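Local coordinates for nitrogenase molybdenum-iron protein beta chain (Clostridium pasteurianum, PDB 4WES) that forms, with the alpha chain, the nitrogenase component that reduces dinitrogen to ammonia, the two chains sharing an [8Fe-7S] cluster, at residues 63-68 with 214-219; 89-94 with 98-103; 126-129 with 133-136. One frame throughout, in Å; residues are numbered along the deposited sequence. Where two conformers were deposited one is given.

Interaction 1 of 3, residues 63-68 with 214-219; sequences PAMAST and GEYKMY
The Tyr216 ring meets Pro63 and Met65 obliquely, while the backbone N of Met218 lies 3.7 Å above the plane of one ring face, offset toward the rim. A second ring, Tyr219, takes Met218 CG over its centre; Met218 CG thus lies between that ring and Met65. Pro63 lies alongside the tyrosine, the two side chains running antiparallel, with Pro63 CG 3.8 Å from Tyr216 CE1. Met65 meets the tyrosine head-on at its hydroxyl end. Its contacts belong to one of two modelled conformers and are correspondingly less certain: Met65 CG stands 3.3 Å and Met65 CE 3.5 Å from Tyr216 OH, and Met65 CG is 4.3 Å from Met218 CG. With CG anti to the backbone N (chi1 173°), the tyrosine reaches out from its loop and carries the hydroxyl end to the methionine. The contact ties the edge of one alpha/beta unit to the next: residues 63-68 run from helix 46-60 into strand 67-68, an outermost strand of a four-stranded parallel sheet, and 214-219 belong to the loop between strand 198-200 of another parallel sheet and helix 226-231. Both methionines also lie on Leu39 of the inner strand 38-43. The alpha chain packs here too: its His446 ring meets Tyr216 with the planes at about 70°, and its Phe469 touches Pro63.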
ATOM      1  N   PRO B  63     -10.523  21.224   6.870  1.00  7.79           N
ATOM      2  CA  PRO B  63     -11.625  22.152   6.712  1.00  8.32           C
ATOM      3  C   PRO B  63     -11.811  22.521   5.234  1.00  8.53           C
ATOM      4  O   PRO B  63     -10.845  22.507   4.465  1.00  9.25           O
ATOM      5  CB  PRO B  63     -11.145  23.398   7.496  1.00  9.58           C
ATOM      6  CG  PRO B  63     -10.136  22.852   8.456  1.00  9.45           C
ATOM      7  CD  PRO B  63      -9.429  21.786   7.668  1.00  9.25           C
ATOM      8  N   ALA B  64     -13.019  22.920   4.892  1.00  8.40           N
ATOM      9  CA  ALA B  64     -13.309  23.463   3.550  1.00  8.71           C
ATOM     10  C   ALA B  64     -14.418  24.471   3.710  1.00  8.41           C
ATOM     11  O   ALA B  64     -15.598  24.093   3.827  1.00  9.89           O
ATOM     12  CB  ALA B  64     -13.684  22.363   2.561  1.00  9.14           C
ATOM     13  N   MET B  65     -14.059  25.751   3.752  1.00  9.08           N
ATOM     14  CA  MET B  65     -14.982  26.832   4.063  0.52  9.59           C
ATOM     15  C   MET B  65     -15.703  27.325   2.826  1.00  9.54           C
ATOM     16  O   MET B  65     -15.069  27.476   1.766  1.00 10.70           O
ATOM     17  CB  MET B  65     -14.185  28.002   4.635  0.52  9.70           C
ATOM     18  CG  MET B  65     -13.877  27.830   6.109  0.52 11.86           C
ATOM     19  SD  MET B  65     -15.412  27.936   7.040  0.52 12.73           S
ATOM     20  CE  MET B  65     -15.071  26.849   8.391  0.52 12.30           C
ATOM     21  N   ALA B  66     -16.993  27.615   2.964  1.00  9.27           N
ATOM     22  CA  ALA B  66     -17.760  28.326   1.932  1.00  8.79           C
ATOM     23  C   ALA B  66     -19.020  28.875   2.589  1.00  9.38           C
ATOM     24  O   ALA B  66     -19.563  28.272   3.517  1.00  9.72           O
ATOM     25  CB  ALA B  66     -18.143  27.445   0.752  1.00  9.68           C
ATOM     26  N   SER B  67     -19.479  30.015   2.069  1.00  9.55           N
ATOM     27  CA  SER B  67     -20.746  30.616   2.441  1.00  8.98           C
ATOM     28  C   SER B  67     -21.808  30.274   1.383  1.00  8.84           C
ATOM     29  O   SER B  67     -21.503  29.768   0.301  1.00  9.53           O
ATOM     30  CB  SER B  67     -20.579  32.124   2.551  1.00  9.47           C
ATOM     31  OG  SER B  67     -19.958  32.660   1.414  1.00 10.95           O
ATOM     32  N   THR B  68     -23.064  30.581   1.716  1.00  9.08           N
ATOM     33  CA  THR B  68     -24.169  30.321   0.803  1.00  9.40           C
ATOM     34  C   THR B  68     -25.236  31.418   0.922  1.00  9.04           C
ATOM     35  O   THR B  68     -25.373  32.088   1.951  1.00  9.98           O
ATOM     36  CB  THR B  68     -24.826  28.913   1.053  1.00  9.90           C
ATOM     37  OG1 THR B  68     -26.045  28.802   0.302  1.00 10.01           O
ATOM     38  CG2 THR B  68     -25.142  28.665   2.510  1.00 10.70           C
ATOM     39  N   GLY B 214      -2.187  24.431  15.851  1.00 11.16           N
ATOM     40  CA  GLY B 214      -2.822  24.750  17.104  1.00 11.71           C
ATOM     41  C   GLY B 214      -3.722  25.964  17.059  1.00 11.25           C
ATOM     42  O   GLY B 214      -4.435  26.212  17.993  1.00 13.39           O
ATOM     43  N   GLU B 215      -3.683  26.707  15.957  1.00 11.59           N
ATOM     44  CA  GLU B 215      -4.612  27.785  15.714  1.00 13.55           C
ATOM     45  C   GLU B 215      -5.275  27.533  14.395  1.00 12.50           C
ATOM     46  O   GLU B 215      -4.602  27.298  13.382  1.00 12.98           O
ATOM     47  CB  GLU B 215      -3.846  29.123  15.619  1.00 19.57           C
ATOM     48  CG  GLU B 215      -4.643  30.344  15.192  1.00 35.11           C
ATOM     49  CD  GLU B 215      -3.788  31.599  15.045  1.00104.99           C
ATOM     50  OE1 GLU B 215      -2.784  31.734  15.784  1.00185.60           O
ATOM     51  OE2 GLU B 215      -4.137  32.441  14.186  1.00173.64           O
ATOM     52  N   TYR B 216      -6.609  27.583  14.393  1.00 11.42           N
ATOM     53  CA  TYR B 216      -7.339  27.488  13.143  1.00 10.73           C
ATOM     54  C   TYR B 216      -7.201  28.785  12.387  1.00 11.90           C
ATOM     55  O   TYR B 216      -7.426  29.852  12.959  1.00 13.73           O
ATOM     56  CB  TYR B 216      -8.827  27.200  13.384  1.00 11.63           C
ATOM     57  CG  TYR B 216      -9.605  27.271  12.106  1.00 10.51           C
ATOM     58  CD1 TYR B 216      -9.429  26.339  11.103  1.00 10.81           C
ATOM     59  CD2 TYR B 216     -10.493  28.313  11.874  1.00 11.11           C
ATOM     60  CE1 TYR B 216     -10.109  26.418   9.901  1.00 10.83           C
ATOM     61  CE2 TYR B 216     -11.176  28.404  10.685  1.00 11.41           C
ATOM     62  CZ  TYR B 216     -10.989  27.475   9.704  1.00 10.47           C
ATOM     63  OH  TYR B 216     -11.650  27.603   8.516  1.00 12.16           O
ATOM     64  N   LYS B 217      -6.823  28.693  11.116  1.00 11.59           N
ATOM     65  CA  LYS B 217      -6.611  29.844  10.267  1.00 14.08           C
ATOM     66  C   LYS B 217      -7.641  29.714   9.135  1.00 13.45           C
ATOM     67  O   LYS B 217      -7.538  28.864   8.275  1.00 15.25           O
ATOM     68  CB  LYS B 217      -5.161  29.842   9.747  1.00 18.37           C
ATOM     69  CG  LYS B 217      -4.686  31.080   9.052  1.00 25.43           C
ATOM     70  CD  LYS B 217      -3.206  30.973   8.690  1.00 32.76           C
ATOM     71  CE  LYS B 217      -2.871  32.037   7.683  1.00 31.94           C
ATOM     72  NZ  LYS B 217      -2.385  33.237   8.442  1.00 48.72           N
ATOM     73  N   MET B 218      -8.639  30.590   9.136  1.00 12.18           N
ATOM     74  CA  MET B 218      -9.700  30.471   8.129  1.00 13.22           C
ATOM     75  C   MET B 218      -9.222  30.473   6.706  1.00 11.68           C
ATOM     76  O   MET B 218      -9.656  29.678   5.889  1.00 12.67           O
ATOM     77  CB  MET B 218     -10.754  31.535   8.345  1.00 14.37           C
ATOM     78  CG  MET B 218     -11.932  31.400   7.448  1.00 16.45           C
ATOM     79  SD  MET B 218     -13.327  32.359   8.129  1.00 20.21           S
ATOM     80  CE  MET B 218     -14.359  32.119   6.822  1.00 24.06           C
ATOM     81  N   TYR B 219      -8.329  31.430   6.417  1.00 11.00           N
ATOM     82  CA  TYR B 219      -7.678  31.547   5.112  1.00 12.17           C
ATOM     83  C   TYR B 219      -6.276  31.013   5.259  1.00 11.84           C
ATOM     84  O   TYR B 219      -5.399  31.687   5.814  1.00 12.89           O
ATOM     85  CB  TYR B 219      -7.715  32.999   4.593  1.00 11.85           C
ATOM     86  CG  TYR B 219      -9.115  33.565   4.635  1.00 12.27           C
ATOM     87  CD1 TYR B 219     -10.120  33.028   3.841  1.00 12.59           C
ATOM     88  CD2 TYR B 219      -9.460  34.547   5.523  1.00 12.99           C
ATOM     89  CE1 TYR B 219     -11.424  33.462   3.934  1.00 12.65           C
ATOM     90  CE2 TYR B 219     -10.749  35.010   5.618  1.00 13.34           C
ATOM     91  CZ  TYR B 219     -11.751  34.445   4.830  1.00 12.40           C
ATOM     92  OH  TYR B 219     -13.042  34.863   4.924  1.00 13.54           O
TER

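Interaction 2 of 3, residues 89-94 with 98-103; sequences KNIFSL and DIIAVH
Ile100 meets Ile91 and Phe92, two consecutive residues of the helix that precedes its strand, and its longer branch does all the close touching. From CB, which is directed at the helix, the chain leads first to CG1, anti to the carbonyl carbon (chi1 -60°). Ile100 CG1 passes 3.8 Å from Phe92 CZ and lies 4.0 Å from Ile91 CG2. The next torsion is extended (chi2 175°), which pushes the methyl out to full length and into the angle between the two helix side chains. At this tip, Ile100 CD1 sits 3.6 Å from Ile91 CG2, the short branch of its partner. The two isoleucines as a whole reach toward each other tip to tip, with Ile100 CD1 4.1 Å from Ile91 CD1. The same Ile100 CD1 lies over one face of the Phe92 ring, 3.9 Å from the centroid and 26° off the ring normal, a CH-pi contact shifted toward the rim at CE2 and CZ. One methyl is thus gripped by an aliphatic branch and by an aromatic face. Phe92 starts out beside the contact from its own CB, but its ring swings in toward the strand.

Helix 81-95 and strand 99-104 form the returning half of a beta-alpha-beta crossover that leaves strand 67-68 and passes over strand 38-43. Ile100 faces the helix on this side of the sheet, and its neighbours Ile99 and Ala101 face the other way, Ala101 packing on helix 24-33. Helix 81-95 also meets the alpha chain: Asn90 is hydrogen-bonded to its Thr17 and Pro45, Leu94 packs on its Tyr13, and its Gly46 flanks Ile91.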
ATOM      1  N   LYS B  89     -22.773  41.323   2.970  1.00 14.82           N
ATOM      2  CA  LYS B  89     -22.624  42.173   4.156  0.51 15.53           C
ATOM      3  C   LYS B  89     -22.193  41.361   5.374  1.00 15.76           C
ATOM      4  O   LYS B  89     -21.361  41.815   6.172  1.00 17.10           O
ATOM      5  CB  LYS B  89     -23.910  42.947   4.451  0.51 14.76           C
ATOM      6  CG  LYS B  89     -24.359  43.823   3.298  0.51 17.09           C
ATOM      7  CD  LYS B  89     -25.609  44.613   3.661  0.51 22.97           C
ATOM      8  CE  LYS B  89     -26.415  44.991   2.431  0.51 31.67           C
ATOM      9  NZ  LYS B  89     -27.466  45.988   2.750  0.51 44.52           N
ATOM     10  N   ASN B  90     -22.748  40.165   5.533  1.00 13.99           N
ATOM     11  CA  ASN B  90     -22.339  39.294   6.644  1.00 14.21           C
ATOM     12  C   ASN B  90     -20.962  38.693   6.438  1.00 14.23           C
ATOM     13  O   ASN B  90     -20.193  38.561   7.422  1.00 15.56           O
ATOM     14  CB  ASN B  90     -23.379  38.215   6.883  1.00 13.77           C
ATOM     15  CG  ASN B  90     -24.622  38.787   7.518  1.00 13.67           C
ATOM     16  OD1 ASN B  90     -24.558  39.340   8.620  1.00 14.76           O
ATOM     17  ND2 ASN B  90     -25.778  38.656   6.846  1.00 16.82           N
ATOM     18  N   ILE B  91     -20.618  38.361   5.201  1.00 13.14           N
ATOM     19  CA  ILE B  91     -19.331  37.752   4.934  1.00 12.53           C
ATOM     20  C   ILE B  91     -18.205  38.728   5.246  1.00 12.90           C
ATOM     21  O   ILE B  91     -17.238  38.397   5.944  1.00 12.77           O
ATOM     22  CB  ILE B  91     -19.250  37.287   3.491  1.00 11.29           C
ATOM     23  CG1 ILE B  91     -20.182  36.104   3.275  1.00 12.27           C
ATOM     24  CG2 ILE B  91     -17.833  36.910   3.149  1.00 12.48           C
ATOM     25  CD1 ILE B  91     -20.559  35.856   1.828  1.00 12.53           C
ATOM     26  N   PHE B  92     -18.274  39.938   4.702  1.00 13.09           N
ATOM     27  CA  PHE B  92     -17.150  40.850   4.932  1.00 14.15           C
ATOM     28  C   PHE B  92     -17.050  41.250   6.403  1.00 14.99           C
ATOM     29  O   PHE B  92     -15.949  41.327   6.943  1.00 17.28           O
ATOM     30  CB  PHE B  92     -17.218  42.088   4.036  1.00 15.22           C
ATOM     31  CG  PHE B  92     -16.835  41.813   2.607  1.00 14.42           C
ATOM     32  CD1 PHE B  92     -15.588  41.317   2.318  1.00 14.60           C
ATOM     33  CD2 PHE B  92     -17.682  42.069   1.550  1.00 15.41           C
ATOM     34  CE1 PHE B  92     -15.194  41.072   1.023  1.00 15.22           C
ATOM     35  CE2 PHE B  92     -17.293  41.829   0.249  1.00 15.41           C
ATOM     36  CZ  PHE B  92     -16.050  41.328  -0.025  1.00 15.51           C
ATOM     37  N   SER B  93     -18.191  41.453   7.076  1.00 15.04           N
ATOM     38  CA  SER B  93     -18.168  41.867   8.495  1.00 16.63           C
ATOM     39  C   SER B  93     -17.669  40.771   9.417  1.00 15.35           C
ATOM     40  O   SER B  93     -16.840  41.035  10.296  1.00 18.01           O
ATOM     41  CB  SER B  93     -19.560  42.346   8.936  1.00 19.35           C
ATOM     42  OG  SER B  93     -20.557  41.297   8.883  1.00 18.28           O
ATOM     43  N   LEU B  94     -18.150  39.536   9.250  1.00 13.54           N
ATOM     44  CA  LEU B  94     -17.790  38.464  10.157  1.00 13.94           C
ATOM     45  C   LEU B  94     -16.503  37.798   9.794  1.00 13.38           C
ATOM     46  O   LEU B  94     -15.786  37.354  10.698  1.00 14.34           O
ATOM     47  CB  LEU B  94     -18.877  37.395  10.213  1.00 15.42           C
ATOM     48  CG  LEU B  94     -20.178  37.744  10.885  1.00 16.79           C
ATOM     49  CD1 LEU B  94     -21.147  36.564  10.782  1.00 15.31           C
ATOM     50  CD2 LEU B  94     -19.957  38.107  12.348  1.00 16.05           C
ATOM     51  N   ASP B  98     -10.518  38.575   1.455  1.00 11.66           N
ATOM     52  CA  ASP B  98     -10.101  39.632   0.515  1.00 12.28           C
ATOM     53  C   ASP B  98     -10.936  39.581  -0.774  1.00 12.45           C
ATOM     54  O   ASP B  98     -11.078  40.587  -1.476  1.00 14.28           O
ATOM     55  CB  ASP B  98      -8.614  39.531   0.205  1.00 12.68           C
ATOM     56  CG  ASP B  98      -7.746  39.912   1.379  1.00 13.85           C
ATOM     57  OD1 ASP B  98      -8.252  40.498   2.354  1.00 17.21           O
ATOM     58  OD2 ASP B  98      -6.543  39.612   1.316  1.00 14.88           O
ATOM     59  N   ILE B  99     -11.452  38.383  -1.093  1.00 11.90           N
ATOM     60  CA  ILE B  99     -12.211  38.150  -2.306  1.00 11.41           C
ATOM     61  C   ILE B  99     -13.272  37.098  -2.025  1.00 11.61           C
ATOM     62  O   ILE B  99     -13.000  36.092  -1.384  1.00 11.85           O
ATOM     63  CB  ILE B  99     -11.285  37.765  -3.484  1.00 11.83           C
ATOM     64  CG1 ILE B  99     -12.080  37.552  -4.761  1.00 12.66           C
ATOM     65  CG2 ILE B  99     -10.396  36.568  -3.163  1.00 12.80           C
ATOM     66  CD1 ILE B  99     -11.211  37.453  -6.004  1.00 14.08           C
ATOM     67  N   ILE B 100     -14.490  37.376  -2.492  1.00 11.85           N
ATOM     68  CA  ILE B 100     -15.579  36.406  -2.496  1.00 10.76           C
ATOM     69  C   ILE B 100     -15.696  35.876  -3.918  1.00 11.45           C
ATOM     70  O   ILE B 100     -15.852  36.653  -4.848  1.00 11.97           O
ATOM     71  CB  ILE B 100     -16.902  37.043  -2.035  1.00 11.47           C
ATOM     72  CG1 ILE B 100     -16.779  37.606  -0.613  1.00 12.25           C
ATOM     73  CG2 ILE B 100     -18.031  36.029  -2.137  1.00 13.69           C
ATOM     74  CD1 ILE B 100     -18.001  38.354  -0.152  1.00 13.30           C
ATOM     75  N   ALA B 101     -15.608  34.547  -4.079  1.00 10.96           N
ATOM     76  CA  ALA B 101     -15.710  33.953  -5.401  1.00 10.67           C
ATOM     77  C   ALA B 101     -17.024  33.179  -5.475  1.00 10.34           C
ATOM     78  O   ALA B 101     -17.169  32.111  -4.903  1.00 10.64           O
ATOM     79  CB  ALA B 101     -14.550  33.031  -5.675  1.00 11.47           C
ATOM     80  N   VAL B 102     -17.982  33.769  -6.176  1.00 10.59           N
ATOM     81  CA  VAL B 102     -19.347  33.240  -6.261  1.00 10.79           C
ATOM     82  C   VAL B 102     -19.466  32.224  -7.396  1.00 10.21           C
ATOM     83  O   VAL B 102     -18.999  32.463  -8.514  1.00 11.27           O
ATOM     84  CB  VAL B 102     -20.332  34.400  -6.533  1.00 10.41           C
ATOM     85  CG1 VAL B 102     -21.752  33.851  -6.635  1.00 11.95           C
ATOM     86  CG2 VAL B 102     -20.238  35.444  -5.425  1.00 11.26           C
ATOM     87  N   HIS B 103     -20.130  31.103  -7.107  1.00  9.48           N
ATOM     88  CA  HIS B 103     -20.580  30.208  -8.145  1.00  9.31           C
ATOM     89  C   HIS B 103     -22.081  29.956  -7.913  1.00  9.58           C
ATOM     90  O   HIS B 103     -22.647  30.436  -6.914  1.00 10.38           O
ATOM     91  CB  HIS B 103     -19.767  28.896  -8.153  1.00  9.94           C
ATOM     92  CG  HIS B 103     -19.869  28.110  -6.876  1.00 10.07           C
ATOM     93  ND1 HIS B 103     -18.928  28.173  -5.875  1.00  9.66           N
ATOM     94  CD2 HIS B 103     -20.837  27.280  -6.413  1.00 10.06           C
ATOM     95  CE1 HIS B 103     -19.300  27.370  -4.883  1.00 10.84           C
ATOM     96  NE2 HIS B 103     -20.459  26.834  -5.181  1.00 11.13           N
TER

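Interaction 3 of 3, residues 126-129 with 133-136; sequences GSIP and LVIH
The loop bearing Ile128 and the first residues of strand 133-136, with Val134, approach to 6.9 Å between Ile128 CA and Leu133 CA, after Gly126, at positive phi (84°), has closed helix 115-125 with a Schellman motif. Ile128 has its CB directed at the strand and carries its side of the contact through both branches. Its longer branch starts beside the backbone N (chi1 -55°) and then runs extended, which brings Ile128 CD1 to 3.7 Å from Val134 CG2. One atom further back, Ile128 CG1 lies 3.9 Å from the same Val134 CG2, so a single valine methyl rests along the outer half of the isoleucine. The two chains meet at a slant rather than end on. Val134 CB follows at 4.1 Å from Ile128 CD1. The shorter branch, Ile128 CG2, approaches the strand backbone more loosely, 4.4 Å from Leu133 N.

Val134 also touches Phe92 of helix 81-95. Leu133 points the other way, to Ile99 and to Leu161 of helix 146-161. The peptide groups of Leu133 and Ile135 pair with Asp98, Ile100 and Val102, just before and along the neighbouring strand, joining this outermost strand to the sheet.

The side-chain contact is aliphatic, with no directional bond between loop and strand; the Schellman bonds of Gly126 fix the start of the loop. It is a small contact that probably draws its stability from partial burial of methyl groups, and the polar pairing of the strand is directed to its sheet neighbour instead.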
ATOM      1  N   GLY B 126     -22.483  50.336  -1.707  1.00 26.26           N
ATOM      2  CA  GLY B 126     -21.342  50.421  -0.793  1.00 24.74           C
ATOM      3  C   GLY B 126     -21.091  49.173   0.045  1.00 23.91           C
ATOM      4  O   GLY B 126     -20.453  49.253   1.103  1.00 27.78           O
ATOM      5  N   SER B 127     -21.552  48.022  -0.445  1.00 22.47           N
ATOM      6  CA  SER B 127     -21.471  46.739   0.284  1.00 25.87           C
ATOM      7  C   SER B 127     -20.120  46.051   0.165  1.00 23.66           C
ATOM      8  O   SER B 127     -19.835  45.091   0.910  1.00 26.17           O
ATOM      9  CB  SER B 127     -22.548  45.761  -0.222  1.00 29.80           C
ATOM     10  OG  SER B 127     -23.813  46.276   0.138  1.00 41.11           O
ATOM     11  N   ILE B 128     -19.338  46.496  -0.802  1.00 19.43           N
ATOM     12  CA  ILE B 128     -18.013  45.919  -1.048  1.00 19.66           C
ATOM     13  C   ILE B 128     -16.976  46.905  -0.551  1.00 23.81           C
ATOM     14  O   ILE B 128     -16.793  47.974  -1.147  1.00 26.24           O
ATOM     15  CB  ILE B 128     -17.830  45.562  -2.533  1.00 20.20           C
ATOM     16  CG1 ILE B 128     -18.972  44.623  -2.978  1.00 20.94           C
ATOM     17  CG2 ILE B 128     -16.459  44.945  -2.795  1.00 20.65           C
ATOM     18  CD1 ILE B 128     -19.032  44.341  -4.462  1.00 22.80           C
ATOM     19  N   PRO B 129     -16.298  46.566   0.559  1.00 21.21           N
ATOM     20  CA  PRO B 129     -15.311  47.522   1.086  1.00 23.35           C
ATOM     21  C   PRO B 129     -14.129  47.807   0.146  1.00 21.92           C
ATOM     22  O   PRO B 129     -13.814  46.998  -0.750  1.00 20.41           O
ATOM     23  CB  PRO B 129     -14.829  46.855   2.386  1.00 24.23           C
ATOM     24  CG  PRO B 129     -15.891  45.860   2.738  1.00 23.36           C
ATOM     25  CD  PRO B 129     -16.434  45.381   1.436  1.00 20.29           C
ATOM     26  N   LEU B 133     -12.928  42.389  -3.154  1.00 15.30           N
ATOM     27  CA  LEU B 133     -13.439  42.017  -4.457  1.00 14.02           C
ATOM     28  C   LEU B 133     -14.541  40.973  -4.358  1.00 12.37           C
ATOM     29  O   LEU B 133     -14.512  40.094  -3.483  1.00 13.21           O
ATOM     30  CB  LEU B 133     -12.321  41.441  -5.329  1.00 16.48           C
ATOM     31  CG  LEU B 133     -11.188  42.390  -5.671  1.00 18.93           C
ATOM     32  CD1 LEU B 133     -10.011  41.680  -6.286  1.00 21.80           C
ATOM     33  CD2 LEU B 133     -11.696  43.481  -6.599  1.00 23.47           C
ATOM     34  N   VAL B 134     -15.491  41.041  -5.289  1.00 13.80           N
ATOM     35  CA  VAL B 134     -16.490  39.966  -5.512  1.00 12.37           C
ATOM     36  C   VAL B 134     -16.449  39.592  -6.978  1.00 13.63           C
ATOM     37  O   VAL B 134     -16.610  40.444  -7.849  1.00 15.01           O
ATOM     38  CB  VAL B 134     -17.921  40.426  -5.142  1.00 14.01           C
ATOM     39  CG1 VAL B 134     -18.912  39.285  -5.399  1.00 15.45           C
ATOM     40  CG2 VAL B 134     -18.002  40.896  -3.693  1.00 15.50           C
ATOM     41  N   ILE B 135     -16.175  38.316  -7.237  1.00 12.03           N
ATOM     42  CA  ILE B 135     -16.161  37.790  -8.577  1.00 11.44           C
ATOM     43  C   ILE B 135     -17.175  36.652  -8.689  1.00 10.99           C
ATOM     44  O   ILE B 135     -17.680  36.167  -7.679  1.00 11.98           O
ATOM     45  CB  ILE B 135     -14.748  37.307  -8.984  1.00 12.38           C
ATOM     46  CG1 ILE B 135     -14.304  36.033  -8.282  1.00 12.64           C
ATOM     47  CG2 ILE B 135     -13.731  38.427  -8.761  1.00 13.57           C
ATOM     48  CD1 ILE B 135     -13.089  35.410  -8.902  1.00 13.41           C
ATOM     49  N   HIS B 136     -17.476  36.228  -9.908  1.00 11.02           N
ATOM     50  CA  HIS B 136     -18.425  35.120 -10.072  1.00 11.62           C
ATOM     51  C   HIS B 136     -18.142  34.307 -11.318  1.00 11.55           C
ATOM     52  O   HIS B 136     -17.490  34.771 -12.266  1.00 12.16           O
ATOM     53  CB  HIS B 136     -19.890  35.599 -10.133  1.00 12.34           C
ATOM     54  CG  HIS B 136     -20.376  35.911 -11.511  1.00 13.79           C
ATOM     55  ND1 HIS B 136     -20.065  37.074 -12.196  1.00 16.64           N
ATOM     56  CD2 HIS B 136     -21.154  35.184 -12.332  1.00 14.02           C
ATOM     57  CE1 HIS B 136     -20.637  37.040 -13.385  1.00 18.80           C
ATOM     58  NE2 HIS B 136     -21.297  35.901 -13.495  1.00 18.02           N
TER

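Overall arrangement
All three contacts reach the same four-stranded parallel sheet; interaction 1 links it to a loop of the next unit, and interactions 2 and 3 fall within the chain span it bridges. Interactions 2 and 3 are closest, their centres about 7 Å apart: Ile100 N and Leu133 O (2.9 Å) are probably hydrogen-bonded between neighbouring strands, and Phe92 CD2 packs 3.5 Å from Pro129 CD. Interaction 1, about 13 Å from interaction 2 between centres, meets it where Ser67 packs on Ile91. The P-cluster ligands Cys106 and Ser141 follow strands 99-104 and 133-136, whereas Pro63, next to Lys61 and Glu62 of an iron site, has its side chain about 6 Å from a bound iron(II) ion.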